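Local coordinates for protein type II restriction enzyme MspI (Moraxella sp., PDB 1SA3) that recognises the double-stranded DNA sequence 5'-CCGG-3' and cleaves it after the first cytosine, yielding fragments with terminal 5'-phosphates, at residues 20-23 with 24-27; 104-107 with 108-112; 161-164 with 165-169; 183-186 with 187-191; 119-123 with 124-128. One frame throughout, in Å; residues are numbered along the deposited sequence.

Contact 1: 20-23 with 24-27; sequences HTQH and GVTS. With nucleotides of chain A.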
# COMPACT_ATOMS: atom_id res chain seq x y z
N HIS E 20 3.55 -26.96 3.26
CA HIS E 20 3.71 -25.85 4.18
C HIS E 20 5.13 -25.30 4.22
O HIS E 20 5.35 -24.17 4.67
CB HIS E 20 3.23 -26.26 5.57
CG HIS E 20 1.76 -26.56 5.64
ND1 HIS E 20 1.11 -26.86 6.82
CD2 HIS E 20 0.81 -26.60 4.67
CE1 HIS E 20 -0.17 -27.08 6.57
NE2 HIS E 20 -0.38 -26.93 5.27
N THR E 21 6.10 -26.08 3.75
CA THR E 21 7.50 -25.65 3.73
C THR E 21 7.80 -24.75 2.52
O THR E 21 8.90 -24.19 2.40
CB THR E 21 8.48 -26.85 3.69
OG1 THR E 21 8.17 -27.68 2.57
CG2 THR E 21 8.38 -27.68 4.98
N GLN E 22 6.83 -24.61 1.63
CA GLN E 22 6.99 -23.76 0.45
C GLN E 22 6.49 -22.34 0.74
O GLN E 22 5.62 -21.82 0.04
CB GLN E 22 6.19 -24.36 -0.72
CG GLN E 22 6.77 -25.67 -1.24
CD GLN E 22 7.91 -25.44 -2.22
OE1 GLN E 22 8.75 -24.56 -2.01
NE2 GLN E 22 7.95 -26.24 -3.28
N HIS E 23 7.05 -21.71 1.78
CA HIS E 23 6.65 -20.36 2.19
C HIS E 23 6.74 -19.32 1.08
O HIS E 23 5.82 -18.51 0.91
CB HIS E 23 7.49 -19.90 3.38
CG HIS E 23 7.42 -20.82 4.56
ND1 HIS E 23 6.24 -21.10 5.21
CD2 HIS E 23 8.38 -21.53 5.20
CE1 HIS E 23 6.47 -21.95 6.20
NE2 HIS E 23 7.76 -22.22 6.22
N GLY E 24 7.84 -19.32 0.34
CA GLY E 24 8.01 -18.35 -0.73
C GLY E 24 6.91 -18.39 -1.77
O GLY E 24 6.31 -17.35 -2.10
N VAL E 25 6.63 -19.58 -2.30
CA VAL E 25 5.59 -19.72 -3.32
C VAL E 25 4.23 -19.38 -2.73
O VAL E 25 3.39 -18.78 -3.39
CB VAL E 25 5.54 -21.16 -3.88
CG1 VAL E 25 4.38 -21.29 -4.87
CG2 VAL E 25 6.85 -21.48 -4.58
N THR E 26 4.03 -19.77 -1.48
CA THR E 26 2.77 -19.53 -0.82
C THR E 26 2.49 -18.03 -0.71
O THR E 26 1.39 -17.59 -1.00
CB THR E 26 2.76 -20.19 0.57
OG1 THR E 26 2.89 -21.61 0.41
CG2 THR E 26 1.47 -19.89 1.31
N SER E 27 3.50 -17.25 -0.31
CA SER E 27 3.35 -15.79 -0.19
C SER E 27 3.00 -15.19 -1.55
O SER E 27 2.07 -14.38 -1.68
CB SER E 27 4.64 -15.16 0.35
OG SER E 27 4.56 -13.74 0.39
P DG A 6 3.01 -8.76 -0.32
OP1 DG A 6 1.55 -9.01 -0.42
OP2 DG A 6 3.50 -7.44 0.18
O5' DG A 6 3.70 -9.88 0.58
C5' DG A 6 4.34 -9.56 1.81
C4' DG A 6 5.11 -10.75 2.30
O4' DG A 6 6.40 -10.70 1.64
C3' DG A 6 5.42 -10.67 3.79
O3' DG A 6 4.63 -11.54 4.59
C2' DG A 6 6.88 -11.08 3.92
C1' DG A 6 7.47 -11.00 2.53
N9 DG A 6 8.38 -9.86 2.56
C8 DG A 6 8.15 -8.58 2.12
N7 DG A 6 9.11 -7.74 2.44
C5 DG A 6 10.04 -8.53 3.10
C6 DG A 6 11.30 -8.18 3.70
O6 DG A 6 11.83 -7.06 3.77
N1 DG A 6 11.93 -9.29 4.26
C2 DG A 6 11.41 -10.57 4.26
N2 DG A 6 12.17 -11.52 4.87
N3 DG A 6 10.25 -10.91 3.72
C4 DG A 6 9.63 -9.85 3.16
O HOH W 1 3.68 -22.15 3.44
O HOH W 2 8.59 -21.59 -1.51

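Contact 2: 104-107 with 108-112; sequences FTFH and NQSSR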
# COMPACT_ATOMS: atom_id res chain seq x y z
N PHE E 104 -15.46 3.36 -11.72
CA PHE E 104 -16.88 3.47 -11.40
C PHE E 104 -17.52 4.46 -12.35
O PHE E 104 -16.96 5.53 -12.59
CB PHE E 104 -17.11 3.97 -9.98
CG PHE E 104 -16.55 3.09 -8.92
CD1 PHE E 104 -15.28 3.31 -8.39
CD2 PHE E 104 -17.31 2.04 -8.41
CE1 PHE E 104 -14.78 2.51 -7.36
CE2 PHE E 104 -16.82 1.24 -7.39
CZ PHE E 104 -15.55 1.48 -6.87
N THR E 105 -18.68 4.11 -12.88
CA THR E 105 -19.40 5.00 -13.79
C THR E 105 -20.64 5.48 -13.06
O THR E 105 -21.36 4.69 -12.45
CB THR E 105 -19.80 4.27 -15.09
OG1 THR E 105 -18.62 3.85 -15.77
CG2 THR E 105 -20.60 5.20 -16.00
N PHE E 106 -20.88 6.79 -13.11
CA PHE E 106 -22.01 7.38 -12.41
C PHE E 106 -23.20 7.69 -13.34
O PHE E 106 -23.15 7.43 -14.53
CB PHE E 106 -21.54 8.64 -11.68
CG PHE E 106 -20.33 8.40 -10.82
CD1 PHE E 106 -19.11 9.01 -11.13
CD2 PHE E 106 -20.39 7.55 -9.72
CE1 PHE E 106 -17.97 8.77 -10.36
CE2 PHE E 106 -19.25 7.31 -8.95
CZ PHE E 106 -18.04 7.92 -9.26
N HIS E 107 -24.27 8.24 -12.78
CA HIS E 107 -25.48 8.53 -13.55
C HIS E 107 -25.33 9.46 -14.75
O HIS E 107 -25.92 9.21 -15.80
CB HIS E 107 -26.56 9.09 -12.63
CG HIS E 107 -26.27 10.47 -12.15
ND1 HIS E 107 -25.22 10.76 -11.29
CD2 HIS E 107 -26.87 11.66 -12.41
CE1 HIS E 107 -25.18 12.06 -11.06
NE2 HIS E 107 -26.17 12.63 -11.73
N ASN E 108 -24.57 10.54 -14.61
CA ASN E 108 -24.41 11.50 -15.71
C ASN E 108 -23.33 11.10 -16.70
O ASN E 108 -22.85 11.94 -17.47
CB ASN E 108 -24.09 12.88 -15.14
CG ASN E 108 -22.75 12.93 -14.44
OD1 ASN E 108 -22.24 11.89 -14.00
ND2 ASN E 108 -22.18 14.13 -14.32
N GLN E 109 -22.95 9.82 -16.68
CA GLN E 109 -21.93 9.30 -17.58
C GLN E 109 -20.50 9.67 -17.17
O GLN E 109 -19.55 9.36 -17.88
CB GLN E 109 -22.17 9.77 -19.02
CG GLN E 109 -22.82 8.75 -19.95
CD GLN E 109 -24.24 8.41 -19.56
OE1 GLN E 109 -24.49 7.78 -18.54
NE2 GLN E 109 -25.19 8.84 -20.39
N SER E 110 -20.34 10.34 -16.04
CA SER E 110 -18.98 10.66 -15.61
C SER E 110 -18.48 9.40 -14.92
O SER E 110 -19.26 8.50 -14.63
CB SER E 110 -18.95 11.84 -14.64
OG SER E 110 -19.60 11.54 -13.42
N SER E 111 -17.18 9.34 -14.66
CA SER E 111 -16.62 8.17 -14.01
C SER E 111 -15.40 8.53 -13.18
O SER E 111 -14.87 9.64 -13.29
CB SER E 111 -16.25 7.11 -15.05
OG SER E 111 -15.24 7.58 -15.92
N ARG E 112 -14.97 7.59 -12.35
CA ARG E 112 -13.80 7.78 -11.49
C ARG E 112 -12.92 6.55 -11.59
O ARG E 112 -13.40 5.43 -11.43
CB ARG E 112 -14.25 7.99 -10.04
CG ARG E 112 -13.16 7.79 -8.96
CD ARG E 112 -11.98 8.73 -9.13
NE ARG E 112 -10.87 8.42 -8.23
CZ ARG E 112 -10.90 8.57 -6.91
NH1 ARG E 112 -11.99 9.01 -6.30
NH2 ARG E 112 -9.83 8.27 -6.19

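Contact 3: 161-164 with 165-169; sequences KLFT and PVQKQ. With nucleotides of chain B.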
# COMPACT_ATOMS: atom_id res chain seq x y z
N LYS E 161 21.45 2.35 14.30
CA LYS E 161 22.26 1.92 15.44
C LYS E 161 23.54 2.72 15.70
O LYS E 161 24.02 2.77 16.83
CB LYS E 161 22.60 0.42 15.33
CG LYS E 161 23.69 0.07 14.32
CD LYS E 161 23.99 -1.43 14.33
CE LYS E 161 25.15 -1.78 13.40
NZ LYS E 161 25.49 -3.23 13.44
N LEU E 162 24.09 3.35 14.67
CA LEU E 162 25.32 4.11 14.86
C LEU E 162 25.09 5.60 15.12
O LEU E 162 26.03 6.33 15.41
CB LEU E 162 26.27 3.90 13.68
CG LEU E 162 26.66 2.43 13.49
CD1 LEU E 162 27.71 2.32 12.42
CD2 LEU E 162 27.20 1.87 14.81
N PHE E 163 23.84 6.04 15.01
CA PHE E 163 23.49 7.44 15.27
C PHE E 163 23.61 7.70 16.77
O PHE E 163 23.36 6.81 17.59
CB PHE E 163 22.03 7.74 14.91
CG PHE E 163 21.78 7.98 13.45
CD1 PHE E 163 22.15 7.05 12.49
CD2 PHE E 163 21.10 9.13 13.04
CE1 PHE E 163 21.85 7.25 11.14
CE2 PHE E 163 20.80 9.34 11.70
CZ PHE E 163 21.17 8.40 10.75
N THR E 164 23.98 8.92 17.13
CA THR E 164 24.06 9.28 18.53
C THR E 164 22.65 9.77 18.85
O THR E 164 21.92 10.19 17.94
CB THR E 164 25.04 10.44 18.77
OG1 THR E 164 24.63 11.57 17.99
CG2 THR E 164 26.45 10.05 18.39
N PRO E 165 22.24 9.71 20.12
CA PRO E 165 20.89 10.17 20.46
C PRO E 165 20.62 11.54 19.85
O PRO E 165 19.51 11.82 19.39
CB PRO E 165 20.92 10.19 21.98
CG PRO E 165 21.77 8.99 22.29
CD PRO E 165 22.91 9.15 21.30
N VAL E 166 21.64 12.38 19.83
CA VAL E 166 21.54 13.71 19.27
C VAL E 166 21.20 13.66 17.78
O VAL E 166 20.25 14.30 17.32
CB VAL E 166 22.86 14.50 19.45
CG1 VAL E 166 22.81 15.80 18.65
CG2 VAL E 166 23.07 14.81 20.93
N GLN E 167 21.99 12.89 17.02
CA GLN E 167 21.78 12.77 15.58
C GLN E 167 20.37 12.28 15.22
O GLN E 167 19.78 12.72 14.23
CB GLN E 167 22.82 11.83 14.96
CG GLN E 167 24.26 12.36 15.03
CD GLN E 167 25.26 11.45 14.31
OE1 GLN E 167 25.34 10.25 14.59
NE2 GLN E 167 26.03 12.03 13.40
N LYS E 168 19.84 11.37 16.03
CA LYS E 168 18.50 10.83 15.81
C LYS E 168 17.47 11.94 15.96
O LYS E 168 16.55 12.07 15.14
CB LYS E 168 18.21 9.70 16.79
CG LYS E 168 19.11 8.49 16.65
CD LYS E 168 18.70 7.41 17.63
CE LYS E 168 19.68 6.24 17.61
NZ LYS E 168 19.32 5.20 18.61
N GLN E 169 17.62 12.73 17.02
CA GLN E 169 16.71 13.84 17.28
C GLN E 169 16.86 14.87 16.16
O GLN E 169 15.89 15.49 15.74
CB GLN E 169 17.02 14.49 18.63
CG GLN E 169 16.89 13.54 19.82
P DC B 4 21.49 -4.53 13.14
OP1 DC B 4 22.72 -4.85 13.92
OP2 DC B 4 21.55 -3.53 12.06
O5' DC B 4 20.91 -5.89 12.54
C5' DC B 4 20.70 -7.02 13.40
C4' DC B 4 20.20 -8.21 12.62
O4' DC B 4 18.83 -7.99 12.20
C3' DC B 4 20.99 -8.56 11.36
O3' DC B 4 21.10 -9.99 11.24
C2' DC B 4 20.09 -8.04 10.25
C1' DC B 4 18.73 -8.32 10.83
N1 DC B 4 17.62 -7.55 10.24
C2 DC B 4 16.49 -8.24 9.80
O2 DC B 4 16.43 -9.47 9.98
N3 DC B 4 15.48 -7.56 9.20
C4 DC B 4 15.57 -6.24 9.05
N4 DC B 4 14.57 -5.60 8.43
C5 DC B 4 16.71 -5.51 9.50
C6 DC B 4 17.70 -6.20 10.10
O HOH W 3 27.56 8.65 14.98

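Contact 4: 183-186 with 187-191; sequences IRWC and VTLRA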
# COMPACT_ATOMS: atom_id res chain seq x y z
N ILE E 183 6.03 10.62 3.33
CA ILE E 183 5.12 9.48 3.40
C ILE E 183 4.36 9.27 2.10
O ILE E 183 4.32 8.16 1.57
CB ILE E 183 4.09 9.66 4.53
CG1 ILE E 183 4.81 9.80 5.87
CG2 ILE E 183 3.17 8.45 4.57
CD1 ILE E 183 3.94 10.37 6.97
N ARG E 184 3.76 10.33 1.59
CA ARG E 184 2.99 10.24 0.35
C ARG E 184 3.86 9.76 -0.81
O ARG E 184 3.43 8.91 -1.60
CB ARG E 184 2.36 11.60 0.02
CG ARG E 184 1.36 11.58 -1.12
CD ARG E 184 0.73 12.97 -1.32
NE ARG E 184 -0.05 13.39 -0.16
CZ ARG E 184 -1.29 12.99 0.10
NH1 ARG E 184 -1.91 12.15 -0.72
NH2 ARG E 184 -1.92 13.44 1.18
N TRP E 185 5.08 10.27 -0.91
CA TRP E 185 5.95 9.85 -2.00
C TRP E 185 6.39 8.39 -1.86
O TRP E 185 6.45 7.66 -2.85
CB TRP E 185 7.19 10.75 -2.08
CG TRP E 185 8.06 10.38 -3.23
CD1 TRP E 185 7.95 10.82 -4.52
CD2 TRP E 185 9.12 9.43 -3.22
NE1 TRP E 185 8.89 10.20 -5.31
CE2 TRP E 185 9.62 9.34 -4.54
CE3 TRP E 185 9.71 8.64 -2.22
CZ2 TRP E 185 10.67 8.48 -4.89
CZ3 TRP E 185 10.75 7.79 -2.57
CH2 TRP E 185 11.22 7.72 -3.89
N CYS E 186 6.68 7.97 -0.64
CA CYS E 186 7.10 6.59 -0.41
C CYS E 186 6.06 5.56 -0.84
O CYS E 186 6.41 4.53 -1.42
CB CYS E 186 7.43 6.36 1.07
SG CYS E 186 9.08 6.88 1.55
N VAL E 187 4.78 5.84 -0.57
CA VAL E 187 3.71 4.91 -0.93
C VAL E 187 3.04 5.16 -2.27
O VAL E 187 2.31 4.30 -2.76
CB VAL E 187 2.62 4.83 0.17
CG1 VAL E 187 3.24 4.37 1.48
CG2 VAL E 187 1.94 6.19 0.36
N THR E 188 3.27 6.32 -2.89
CA THR E 188 2.63 6.60 -4.19
C THR E 188 3.56 7.01 -5.31
O THR E 188 3.16 7.00 -6.48
CB THR E 188 1.58 7.72 -4.09
OG1 THR E 188 2.24 8.97 -3.87
CG2 THR E 188 0.58 7.44 -2.98
N LEU E 189 4.78 7.40 -4.96
CA LEU E 189 5.78 7.87 -5.91
C LEU E 189 5.50 9.28 -6.40
O LEU E 189 6.01 9.72 -7.43
CB LEU E 189 5.93 6.93 -7.11
CG LEU E 189 6.79 5.69 -6.89
CD1 LEU E 189 7.07 5.06 -8.24
CD2 LEU E 189 8.10 6.05 -6.20
N ARG E 190 4.69 10.00 -5.64
CA ARG E 190 4.40 11.38 -5.96
C ARG E 190 4.29 12.10 -4.63
O ARG E 190 3.54 11.67 -3.74
CB ARG E 190 3.10 11.50 -6.77
CG ARG E 190 2.84 12.91 -7.26
CD ARG E 190 1.58 12.99 -8.10
NE ARG E 190 1.13 14.37 -8.26
CZ ARG E 190 0.06 14.73 -8.96
NH1 ARG E 190 -0.67 13.81 -9.59
NH2 ARG E 190 -0.27 16.01 -9.04
N ALA E 191 5.05 13.18 -4.46
CA ALA E 191 5.05 13.93 -3.20
C ALA E 191 3.75 14.68 -2.93
O ALA E 191 3.33 14.79 -1.79
CB ALA E 191 6.23 14.90 -3.16
O HOH W 4 1.95 15.82 0.25

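Contact 5: 119-123 with 124-128; sequences KHSSK and KKVSI. With nucleotides of chain A.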
# COMPACT_ATOMS: atom_id res chain seq x y z
N LYS E 119 -1.81 -5.54 -0.90
CA LYS E 119 -0.83 -6.42 -0.26
C LYS E 119 -1.49 -7.34 0.75
O LYS E 119 -2.65 -7.14 1.13
CB LYS E 119 0.23 -5.61 0.49
CG LYS E 119 1.09 -4.70 -0.34
CD LYS E 119 2.10 -3.96 0.55
CE LYS E 119 2.81 -2.86 -0.21
NZ LYS E 119 3.44 -3.37 -1.47
N HIS E 120 -0.74 -8.36 1.16
CA HIS E 120 -1.21 -9.29 2.19
C HIS E 120 -0.05 -9.41 3.17
O HIS E 120 1.11 -9.32 2.78
CB HIS E 120 -1.52 -10.68 1.60
CG HIS E 120 -0.34 -11.59 1.52
ND1 HIS E 120 0.70 -11.39 0.63
CD2 HIS E 120 -0.02 -12.70 2.23
CE1 HIS E 120 1.60 -12.35 0.79
NE2 HIS E 120 1.18 -13.15 1.75
N SER E 121 -0.37 -9.60 4.44
CA SER E 121 0.64 -9.72 5.47
C SER E 121 0.02 -10.30 6.72
O SER E 121 -1.19 -10.21 6.92
CB SER E 121 1.23 -8.34 5.81
OG SER E 121 2.19 -8.45 6.86
N SER E 122 0.86 -10.89 7.56
CA SER E 122 0.40 -11.46 8.82
C SER E 122 0.60 -10.41 9.90
O SER E 122 0.17 -10.60 11.03
CB SER E 122 1.22 -12.71 9.16
OG SER E 122 2.59 -12.38 9.23
N LYS E 123 1.26 -9.31 9.53
CA LYS E 123 1.54 -8.20 10.45
C LYS E 123 0.79 -6.91 10.09
O LYS E 123 0.17 -6.81 9.03
CB LYS E 123 3.04 -7.90 10.45
CG LYS E 123 3.95 -9.11 10.60
CD LYS E 123 3.78 -9.75 11.96
CE LYS E 123 4.75 -10.90 12.15
NZ LYS E 123 4.67 -11.45 13.53
N LYS E 124 0.88 -5.92 10.98
CA LYS E 124 0.24 -4.61 10.78
C LYS E 124 1.07 -3.75 9.84
O LYS E 124 0.54 -2.90 9.14
CB LYS E 124 0.12 -3.87 12.12
CG LYS E 124 -0.81 -4.52 13.13
CD LYS E 124 -0.87 -3.67 14.39
CE LYS E 124 -1.89 -4.19 15.39
NZ LYS E 124 -2.05 -3.24 16.52
N LYS E 125 2.38 -3.97 9.86
CA LYS E 125 3.30 -3.24 9.00
C LYS E 125 4.03 -4.22 8.08
O LYS E 125 4.42 -5.31 8.50
CB LYS E 125 4.32 -2.46 9.84
CG LYS E 125 3.97 -0.99 10.11
CD LYS E 125 2.93 -0.83 11.19
CE LYS E 125 2.51 0.64 11.33
NZ LYS E 125 3.69 1.55 11.39
N VAL E 126 4.21 -3.83 6.83
CA VAL E 126 4.88 -4.66 5.86
C VAL E 126 5.61 -3.75 4.88
O VAL E 126 5.27 -2.57 4.73
CB VAL E 126 3.88 -5.53 5.10
CG1 VAL E 126 2.93 -4.64 4.31
CG2 VAL E 126 4.60 -6.52 4.21
N SER E 127 6.62 -4.30 4.22
CA SER E 127 7.41 -3.55 3.26
C SER E 127 6.54 -2.84 2.23
O SER E 127 5.68 -3.46 1.61
CB SER E 127 8.39 -4.49 2.55
OG SER E 127 9.22 -5.15 3.49
N ILE E 128 6.76 -1.54 2.06
CA ILE E 128 6.02 -0.77 1.07
C ILE E 128 6.90 -0.41 -0.12
O ILE E 128 6.39 -0.16 -1.21
CB ILE E 128 5.43 0.52 1.65
CG1 ILE E 128 6.48 1.26 2.47
CG2 ILE E 128 4.18 0.20 2.47
CD1 ILE E 128 5.99 2.57 3.07
P DG A 6 3.01 -8.76 -0.32
OP1 DG A 6 1.55 -9.01 -0.42
OP2 DG A 6 3.50 -7.44 0.18
O5' DG A 6 3.70 -9.88 0.58
C5' DG A 6 4.34 -9.56 1.81
C4' DG A 6 5.11 -10.75 2.30
O4' DG A 6 6.40 -10.70 1.64
C3' DG A 6 5.42 -10.67 3.79
O3' DG A 6 4.63 -11.54 4.59
C2' DG A 6 6.88 -11.08 3.92
C1' DG A 6 7.47 -11.00 2.53
N9 DG A 6 8.38 -9.86 2.56
C8 DG A 6 8.15 -8.58 2.12
N7 DG A 6 9.11 -7.74 2.44
C5 DG A 6 10.04 -8.53 3.10
C6 DG A 6 11.30 -8.18 3.70
O6 DG A 6 11.83 -7.06 3.77
N1 DG A 6 11.93 -9.29 4.26
C2 DG A 6 11.41 -10.57 4.26
N2 DG A 6 12.17 -11.52 4.87
N3 DG A 6 10.25 -10.91 3.72
C4 DG A 6 9.63 -9.85 3.16
P DG A 7 4.47 -11.20 6.15
OP1 DG A 7 3.29 -11.96 6.63
OP2 DG A 7 4.52 -9.73 6.37
O5' DG A 7 5.78 -11.81 6.79
C5' DG A 7 6.18 -13.14 6.45
C4' DG A 7 7.37 -13.55 7.28
O4' DG A 7 8.52 -12.78 6.88
C3' DG A 7 7.18 -13.31 8.78
O3' DG A 7 7.70 -14.41 9.52
C2' DG A 7 8.00 -12.07 9.05
C1' DG A 7 9.12 -12.19 8.03
N9 DG A 7 9.67 -10.89 7.64
C8 DG A 7 9.05 -9.90 6.93
N7 DG A 7 9.77 -8.82 6.81
C5 DG A 7 10.95 -9.13 7.47
C6 DG A 7 12.13 -8.34 7.69
O6 DG A 7 12.36 -7.17 7.33
N1 DG A 7 13.08 -9.04 8.42
C2 DG A 7 12.94 -10.34 8.88
N2 DG A 7 13.98 -10.85 9.56
N3 DG A 7 11.86 -11.07 8.68
C4 DG A 7 10.91 -10.41 7.98
O HOH W 5 3.90 -0.58 -2.08

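Contact 1: 20-23 with 24-27
The carbonyl oxygen of Gln22 is gripped twice by Thr26, once by its backbone and once by its side chain. This is the N-terminus of helix 23-41: Gln22 occupies the N-cap position and is also the centre of an inverse gamma turn, closed by a weak bond from His23 N to Thr21 O. Thr26 N lies 3.0 Å from Gln22 O, almost straight out from the carbonyl. The hydroxyl approaches differently. With OG1 beside its own backbone N and anti to the carbonyl carbon (chi1 -63°), Thr26 turns it back along the first turn, and OG1 gives its proton to Gln22 O at 2.8 Å from well above the carbonyl plane. OG1 in turn accepts from a water that also donates to His20 O, so the hydroxyl links the cap carbonyl to the loop before the helix. A second water serves an early helical N-H: Val25 N donates to it at 2.9 Å, and it donates to OE1 of Gln22, whose side chain therefore reaches the helix start through solvent. One step further on, Ser27 N bonds to His23 O and continues the regular helical pattern. Leu18 and Arg212 pack against Thr26, while Gln22 and Val25 lie on DNA phosphates. On the DNA side the hydroxyl of Ser27 reaches the backbone sugar, with OG 3.6 Å from C4' of DG6 of chain A.

Contact 2: 104-107 with 108-112
Phe106 carries its CG beside the backbone N (chi1 -51°), which lays the ring along the returning strand, and Asn108 holds CG between N and the carbonyl carbon (chi1 65°), which turns its amide oxygen to Ser110. The Phe106 ring meets Ser110 OG at its edge, 3.4 Å from CD1, and its far end rests on the aliphatic part of Arg112, with CE1 3.8 Å from CB. The guanidinium continues past the ring to a salt bridge with Asp202. Asn108 OD1 takes two bonds from one residue: Ser110 N comes in steeply above the amide plane, closing an Asx turn, whereas Ser110 OG, at 2.7 Å, lies much nearer that plane. Asn108 CB also sits over the face of the His107 ring, a CH-pi contact 4.1 Å from the centroid. Backbone bonds complete the frame. Phe104 and Arg112 exchange a reciprocal pair, Phe106 N reaches Ser110 O at 2.8 Å, and Gln109 N returns to Phe106 O. Since Gln109 has a positive phi of 77° and Phe106 bonds to both Gln109 and Ser110, strands 100-106 and 111-121 are joined by the classic type I turn with a G1 beta bulge of a tight beta hairpin.

Contact 3: 161-164 with 165-169
Gln167 reaches back from the first turn of helix 165-175 toward Thr164 in an extended chain, and touches it with most of its atoms. Its CB lies 3.7 Å from CD2 of Phe163, and somewhat nearer, 3.5 Å, to both O and OG1 of Thr164. CG, placed beside the backbone N by chi1 of -66°, presses on Thr164 OG1 at 3.1 Å, and CD continues past that hydroxyl. At the tip, OE1 accepts from Thr164 N at 3.2 Å, the N-H lying in the carbonyl plane and on a lone pair. A water that donates to OE1 also donates to Leu162 O, joining the amide to the preceding loop. The reciprocal bond runs from Gln167 N to Thr164 OG1, 3.1 Å long and nearly straight at 165°. Together the two bonds make a capping box, with Thr164 as N-cap and Pro165 starting the helix, while Lys168 N bonds to Thr164 O. Beside the box, Lys168 CG packs on Phe163 CB at 3.5 Å, and the Phe163 ring presents its edge to the backbone at Lys168 N and also touches Lys153 of helix 146-157. Upstream, the extended chain of Lys161 gives NZ a hydrogen bond to OP1 of DC4 of chain B, 3.2 Å away. The chemistry thus divides: neutral groups satisfy one another at the helix start, whereas the lysine of the same loop probably helps offset DNA backbone charge.

Contact 4: 183-186 with 187-191
Arg184 O receives two donors from Thr188, and they reach it from opposite faces of its carbonyl plane: the backbone N at 2.9 Å and the hydroxyl OG1 at 2.6 Å. The hydroxyl gets there because chi1 of 70° sets OG1 between N and the carbonyl carbon, turned back toward the last turn of helix 179-188. The same OG1 accepts from Arg190 N, an ST turn that carries the chain out of the helix. Between them Leu189 takes a positive phi of 75° and ends the helical course, although its N still bonds to Trp185 O at 2.7 Å. In this conformation Leu189 lies over the indole: its CA lies 4.0 Å from the centroid of the five-membered ring, a CH-pi contact, and CD2 covers the same ring system nearer CZ2, at 3.8 Å. Ala191 N comes up at the indole edge. Arg190 O lies against Trp185 CA as a CA-H...O contact, and Ala191 O against Arg184 CD at 3.2 Å. A water donates to Ala191 O and takes a weak bond from Arg184 NE, while the guanidinium is held further out by a salt bridge to Asp223. Tyr131 OH bonds to Cys186 O, and His200 ND1 pairs with Thr188 O. Around this buried helix end, Trp185 packs on helix 133-140, Ile183 and Val187 face helix 222-234, and Val187 and Leu189 also reach strand 127-131.

Contact 5: 119-123 with 124-128
Lys119, Val126 and Lys123 carry this turn, in which strand 111-121 ends and strand 127-131 begins with no hydrogen bond between the two halves. Lys119 runs its aliphatic chain along the far half: CD touches Val126 CG1 at 3.9 Å and CE lies 3.5 Å from Ser127 O. A bend at chi4 (-54°) then brings NZ to a water that donates to Ile128 O; the ion pair of NZ with a DNA phosphate is long and weak. Val126 lies between Ser121 and the DNA backbone, its CB against Ser121 OG and its CG2 3.9 Å from both C5' of DG6 and OP2 of DG7 of chain A. Lys123 packs at its root, with CB 3.5 Å from Lys125 O, before its chain heads away. Its backbone N donates to Ser121 OG, closing an ST turn, and that hydroxyl donates onward to OP2 of DG7 of chain A at 2.7 Å. The other phosphate bonds cluster here too: His120 N and ND1 both hold OP1 of DG6 of chain A, and Ser122 N and OG both hold OP1 of DG7 of chain A. Ser127 instead reaches a base, its OG donating to N7 of DG6 of chain A at 2.8 Å, consistent with a part in recognising the guanines of CCGG, with Lys261 as second partner. The turn therefore grips two successive phosphates and one guanine of DNA chain A. Lys119 and Ser121 pair with strand 203-210 in the central sheet of this PDDEXK-clan enzyme, Ile128 packs on strand 258-261, and His120 rests on helix 23-41.

Overall arrangement
Along the chain the order is contact 1, contact 2, contact 5, contact 3 and contact 4. Contacts 2 and 5 both use strand 111-121 of the five-stranded mixed sheet, with centres about 33 Å apart: one is the hairpin remote from DNA, the other lies on the DNA. Contact 5 is the hub. It touches contact 1 through Ser27 O and His120 CE1 (3.2 Å) and contact 4 through Val187 CG1 and Ile128 CD1 (3.7 Å). Contacts 3 and 4 sit on successive helices, 165-175 and 179-188, with centres about 25 Å apart. Contacts 2 and 3, with centres about 52 Å apart, lie on opposite sides of the chain's centre. DNA is met by the adjoining contacts 1 and 5 and, well away from them, by contact 3.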